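Local structure of cytochrome P450 (Rhodococcus erythropolis, 3WEC) at residues 122-135 with 154-166. The protein is a heme-dependent cytochrome P450 monooxygenase that N-hydroxylates the quinoline ring in the biosynthesis of aurachin RE, an antibiotic alkaloid. Numbering follows the deposited sequence.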
loop_
_atom_site.group_PDB
_atom_site.type_symbol
_atom_site.label_atom_id
_atom_site.label_comp_id
_atom_site.label_asym_id
_atom_site.label_seq_id
_atom_site.Cartn_x
_atom_site.Cartn_y
_atom_site.Cartn_z
ATOM N N SER A 122 -1.714 19.225 5.352
ATOM C CA SER A 122 -2.007 19.160 3.926
ATOM C C SER A 122 -3.116 18.192 3.633
ATOM O O SER A 122 -3.400 17.913 2.454
ATOM C CB SER A 122 -0.789 18.634 3.154
ATOM O OG SER A 122 0.252 19.575 3.184
ATOM N N THR A 123 -3.689 17.594 4.671
ATOM C CA THR A 123 -4.728 16.572 4.414
ATOM C C THR A 123 -5.946 16.799 5.299
ATOM O O THR A 123 -6.561 15.848 5.728
ATOM C CB THR A 123 -4.197 15.091 4.515
ATOM O OG1 THR A 123 -3.596 14.856 5.794
ATOM C CG2 THR A 123 -3.163 14.786 3.449
ATOM N N THR A 124 -6.271 18.055 5.591
ATOM C CA THR A 124 -7.414 18.388 6.491
ATOM C C THR A 124 -8.765 18.451 5.742
ATOM O O THR A 124 -8.796 18.344 4.522
ATOM C CB THR A 124 -7.249 19.746 7.176
ATOM O OG1 THR A 124 -7.425 20.779 6.196
ATOM C CG2 THR A 124 -5.883 19.854 7.833
ATOM N N THR A 125 -9.864 18.666 6.464
ATOM C CA THR A 125 -11.184 18.670 5.818
ATOM C C THR A 125 -11.345 19.802 4.789
ATOM O O THR A 125 -12.298 19.814 4.016
ATOM C CB THR A 125 -12.350 18.670 6.835
ATOM O OG1 THR A 125 -12.138 19.689 7.816
ATOM C CG2 THR A 125 -12.429 17.310 7.526
ATOM N N SER A 126 -10.395 20.736 4.775
ATOM C CA SER A 126 -10.363 21.785 3.767
ATOM C C SER A 126 -10.111 21.245 2.350
ATOM O O SER A 126 -10.570 21.832 1.381
ATOM C CB SER A 126 -9.337 22.862 4.150
ATOM O OG SER A 126 -8.527 23.208 3.042
ATOM N N MET A 127 -9.395 20.132 2.230
ATOM C CA MET A 127 -9.035 19.475 0.972
ATOM C C MET A 127 -10.065 18.417 0.551
ATOM O O MET A 127 -9.926 17.786 -0.505
ATOM C CB MET A 127 -7.684 18.778 1.172
ATOM C CG MET A 127 -6.655 19.011 0.076
ATOM S SD MET A 127 -6.354 20.768 -0.127
ATOM C CE MET A 127 -5.264 20.754 -1.547
ATOM N N ASP A 128 -11.050 18.182 1.417
ATOM C CA ASP A 128 -12.065 17.158 1.226
ATOM C C ASP A 128 -12.844 17.267 -0.086
ATOM O O ASP A 128 -13.144 16.234 -0.709
ATOM C CB ASP A 128 -13.066 17.167 2.383
ATOM C CG ASP A 128 -13.997 15.957 2.358
ATOM O OD1 ASP A 128 -15.195 16.137 2.605
ATOM O OD2 ASP A 128 -13.539 14.829 2.086
ATOM N N ASP A 129 -13.193 18.503 -0.473
ATOM C CA ASP A 129 -13.920 18.798 -1.723
ATOM C C ASP A 129 -13.205 18.222 -2.943
ATOM O O ASP A 129 -13.827 17.701 -3.874
ATOM C CB ASP A 129 -14.143 20.315 -1.896
ATOM C CG ASP A 129 -15.523 20.776 -1.427
ATOM O OD1 ASP A 129 -16.272 19.963 -0.848
ATOM O OD2 ASP A 129 -15.883 21.957 -1.660
ATOM N N ILE A 130 -11.887 18.280 -2.936
ATOM C CA ILE A 130 -11.162 17.791 -4.085
ATOM C C ILE A 130 -11.027 16.244 -4.078
ATOM O O ILE A 130 -10.849 15.627 -5.141
ATOM C CB ILE A 130 -9.820 18.539 -4.269
ATOM C CG1 ILE A 130 -8.669 17.705 -3.761
ATOM C CG2 ILE A 130 -9.874 19.957 -3.673
ATOM C CD1 ILE A 130 -8.131 16.790 -4.838
ATOM N N VAL A 131 -11.143 15.621 -2.902
ATOM C CA VAL A 131 -11.172 14.153 -2.830
ATOM C C VAL A 131 -12.477 13.644 -3.423
ATOM O O VAL A 131 -12.479 12.717 -4.245
ATOM C CB VAL A 131 -11.033 13.615 -1.392
ATOM C CG1 VAL A 131 -11.193 12.097 -1.385
ATOM C CG2 VAL A 131 -9.683 14.016 -0.794
ATOM N N LEU A 132 -13.577 14.262 -2.996
ATOM C CA LEU A 132 -14.906 13.977 -3.507
ATOM C C LEU A 132 -14.986 14.156 -5.024
ATOM O O LEU A 132 -15.568 13.323 -5.715
ATOM C CB LEU A 132 -15.938 14.885 -2.819
ATOM C CG LEU A 132 -17.294 15.127 -3.496
ATOM C CD1 LEU A 132 -18.114 13.855 -3.572
ATOM C CD2 LEU A 132 -18.079 16.226 -2.799
ATOM N N SER A 133 -14.411 15.246 -5.522
ATOM C CA SER A 133 -14.422 15.569 -6.943
ATOM C C SER A 133 -13.742 14.458 -7.733
ATOM O O SER A 133 -14.301 13.927 -8.711
ATOM C CB SER A 133 -13.700 16.895 -7.159
ATOM O OG SER A 133 -13.996 17.434 -8.416
ATOM N N ALA A 134 -12.536 14.098 -7.289
ATOM C CA ALA A 134 -11.810 12.980 -7.858
ATOM C C ALA A 134 -12.607 11.666 -7.732
ATOM O O ALA A 134 -12.676 10.892 -8.706
ATOM C CB ALA A 134 -10.446 12.848 -7.209
ATOM N N ALA A 135 -13.216 11.405 -6.568
ATOM C CA ALA A 135 -13.961 10.121 -6.401
ATOM C C ALA A 135 -15.144 10.076 -7.367
ATOM O O ALA A 135 -15.310 9.092 -8.111
ATOM C CB ALA A 135 -14.438 9.899 -4.969
ATOM N N GLU A 154 -6.528 3.690 -11.233
ATOM C CA GLU A 154 -5.165 4.237 -11.108
ATOM C C GLU A 154 -5.129 5.797 -11.121
ATOM O O GLU A 154 -4.331 6.391 -10.373
ATOM C CB GLU A 154 -4.184 3.601 -12.112
ATOM C CG GLU A 154 -3.713 2.191 -11.738
ATOM C CD GLU A 154 -2.950 1.504 -12.858
ATOM O OE1 GLU A 154 -2.929 2.035 -13.977
ATOM O OE2 GLU A 154 -2.392 0.407 -12.623
ATOM N N PRO A 155 -5.999 6.449 -11.941
ATOM C CA PRO A 155 -5.960 7.909 -11.939
ATOM C C PRO A 155 -6.503 8.585 -10.675
ATOM O O PRO A 155 -6.111 9.727 -10.381
ATOM C CB PRO A 155 -6.787 8.288 -13.177
ATOM C CG PRO A 155 -6.654 7.085 -14.075
ATOM C CD PRO A 155 -6.739 5.938 -13.110
ATOM N N PHE A 156 -7.349 7.893 -9.917
ATOM C CA PHE A 156 -7.976 8.517 -8.759
ATOM C C PHE A 156 -6.902 8.950 -7.699
ATOM O O PHE A 156 -6.750 10.144 -7.411
ATOM C CB PHE A 156 -9.177 7.640 -8.274
ATOM C CG PHE A 156 -9.747 8.038 -6.949
ATOM C CD1 PHE A 156 -9.971 9.371 -6.626
ATOM C CD2 PHE A 156 -10.035 7.054 -5.991
ATOM C CE1 PHE A 156 -10.487 9.732 -5.387
ATOM C CE2 PHE A 156 -10.546 7.396 -4.768
ATOM C CZ PHE A 156 -10.772 8.744 -4.456
ATOM N N PRO A 157 -6.094 8.010 -7.160
ATOM C CA PRO A 157 -5.018 8.493 -6.282
ATOM C C PRO A 157 -3.988 9.443 -6.924
ATOM O O PRO A 157 -3.430 10.310 -6.222
ATOM C CB PRO A 157 -4.320 7.179 -5.842
ATOM C CG PRO A 157 -4.673 6.225 -6.940
ATOM C CD PRO A 157 -6.119 6.545 -7.185
ATOM N N VAL A 158 -3.707 9.287 -8.224
ATOM C CA VAL A 158 -2.801 10.227 -8.915
ATOM C C VAL A 158 -3.383 11.648 -8.886
ATOM O O VAL A 158 -2.654 12.615 -8.709
ATOM C CB VAL A 158 -2.494 9.840 -10.406
ATOM C CG1 VAL A 158 -1.909 11.055 -11.150
ATOM C CG2 VAL A 158 -1.531 8.649 -10.494
ATOM N N GLU A 159 -4.689 11.785 -9.068
ATOM C CA GLU A 159 -5.273 13.094 -9.067
ATOM C C GLU A 159 -5.208 13.643 -7.652
ATOM O O GLU A 159 -4.810 14.798 -7.453
ATOM C CB GLU A 159 -6.695 13.065 -9.625
ATOM C CG GLU A 159 -7.253 14.411 -10.081
ATOM C CD GLU A 159 -6.283 15.252 -10.929
ATOM O OE1 GLU A 159 -5.087 14.874 -11.084
ATOM O OE2 GLU A 159 -6.715 16.314 -11.445
ATOM N N VAL A 160 -5.514 12.799 -6.664
ATOM C CA VAL A 160 -5.567 13.272 -5.270
ATOM C C VAL A 160 -4.201 13.726 -4.727
ATOM O O VAL A 160 -4.078 14.795 -4.075
ATOM C CB VAL A 160 -6.172 12.216 -4.312
ATOM C CG1 VAL A 160 -6.093 12.700 -2.874
ATOM C CG2 VAL A 160 -7.642 11.916 -4.652
ATOM N N LEU A 161 -3.186 12.909 -4.990
ATOM C CA LEU A 161 -1.853 13.176 -4.538
ATOM C C LEU A 161 -1.245 14.398 -5.213
ATOM O O LEU A 161 -0.577 15.214 -4.553
ATOM C CB LEU A 161 -0.977 11.932 -4.717
ATOM C CG LEU A 161 -1.398 10.767 -3.801
ATOM C CD1 LEU A 161 -0.725 9.462 -4.180
ATOM C CD2 LEU A 161 -1.061 11.127 -2.359
ATOM N N SER A 162 -1.506 14.547 -6.515
ATOM C CA SER A 162 -1.127 15.769 -7.235
ATOM C C SER A 162 -1.632 17.003 -6.500
ATOM O O SER A 162 -0.954 18.017 -6.451
ATOM C CB SER A 162 -1.696 15.784 -8.644
ATOM O OG SER A 162 -0.892 16.609 -9.466
ATOM N N SER A 163 -2.835 16.907 -5.937
ATOM C CA SER A 163 -3.475 18.040 -5.255
ATOM C C SER A 163 -2.939 18.207 -3.815
ATOM O O SER A 163 -2.584 19.310 -3.446
ATOM C CB SER A 163 -5.005 17.898 -5.283
ATOM O OG SER A 163 -5.620 18.799 -4.386
ATOM N N ILE A 164 -2.860 17.115 -3.033
ATOM C CA ILE A 164 -2.162 17.124 -1.728
ATOM C C ILE A 164 -0.735 17.766 -1.789
ATOM O O ILE A 164 -0.372 18.554 -0.913
ATOM C CB ILE A 164 -2.040 15.701 -1.092
ATOM C CG1 ILE A 164 -3.384 14.939 -1.023
ATOM C CG2 ILE A 164 -1.439 15.778 0.316
ATOM C CD1 ILE A 164 -4.348 15.394 0.064
ATOM N N LEU A 165 0.055 17.418 -2.802
ATOM C CA LEU A 165 1.455 17.867 -2.944
ATOM C C LEU A 165 1.643 19.337 -3.410
ATOM O O LEU A 165 2.691 19.944 -3.179
ATOM C CB LEU A 165 2.189 16.960 -3.912
ATOM C CG LEU A 165 2.604 15.544 -3.518
ATOM C CD1 LEU A 165 2.625 14.623 -4.749
ATOM C CD2 LEU A 165 3.979 15.585 -2.911
ATOM N N GLY A 166 0.632 19.881 -4.097
ATOM C CA GLY A 166 0.681 21.256 -4.576
ATOM C C GLY A 166 1.471 21.271 -5.860
ATOM O O GLY A 166 2.290 22.170 -6.085
#
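Phe156 meets Ala134 at the edge of its ring, and Ala135 touches the CE1/CZ end. With CG anti to the backbone N (chi1 169°), the ring reaches across to the other helix. CB of Ala134 lies in the ring plane, 3.6 Å from CD1 of Phe156. CB of Ala135 is 3.9 Å from CZ of Phe156. The Phe156 side chain also touches Met370 of helix 364-381 and Ile262 of helix 240-271. Glu159 only brushes Ala134 with its CB; its carboxylate forms a salt bridge with Arg172. Val160 comes next and sets CG2 3.9 Å from CB of Ala134. Its other methyl, CG1, faces CG2 of Val131 more loosely. Here helices 128-135 and 155-165 run nearly antiparallel at 158°, their axes 9.4 Å apart. They are helices D and E of the P450 fold. In its core four-helix bundle, E runs antiparallel to D, I (240-271) and L (364-381). Leu161 of helix E touches the heme. No hydrogen bond crosses between the segments. One turn on, CB of Ser163 is unusually close to CD1 of Ile130, at 3.3 Å. Ile130 is not staggered (chi1 101°), so the exact fit is doubtful. Ile164 closes the row against the loop before helix 128-135. Its CD1 lies 3.6 Å from CG2 of Thr123, and its CG2 lies 3.6 Å from O of Ser122. Thr123 OG1 hydrogen-bonds back to the carbonyl O of Phe119, in the last turn of helix 107-121.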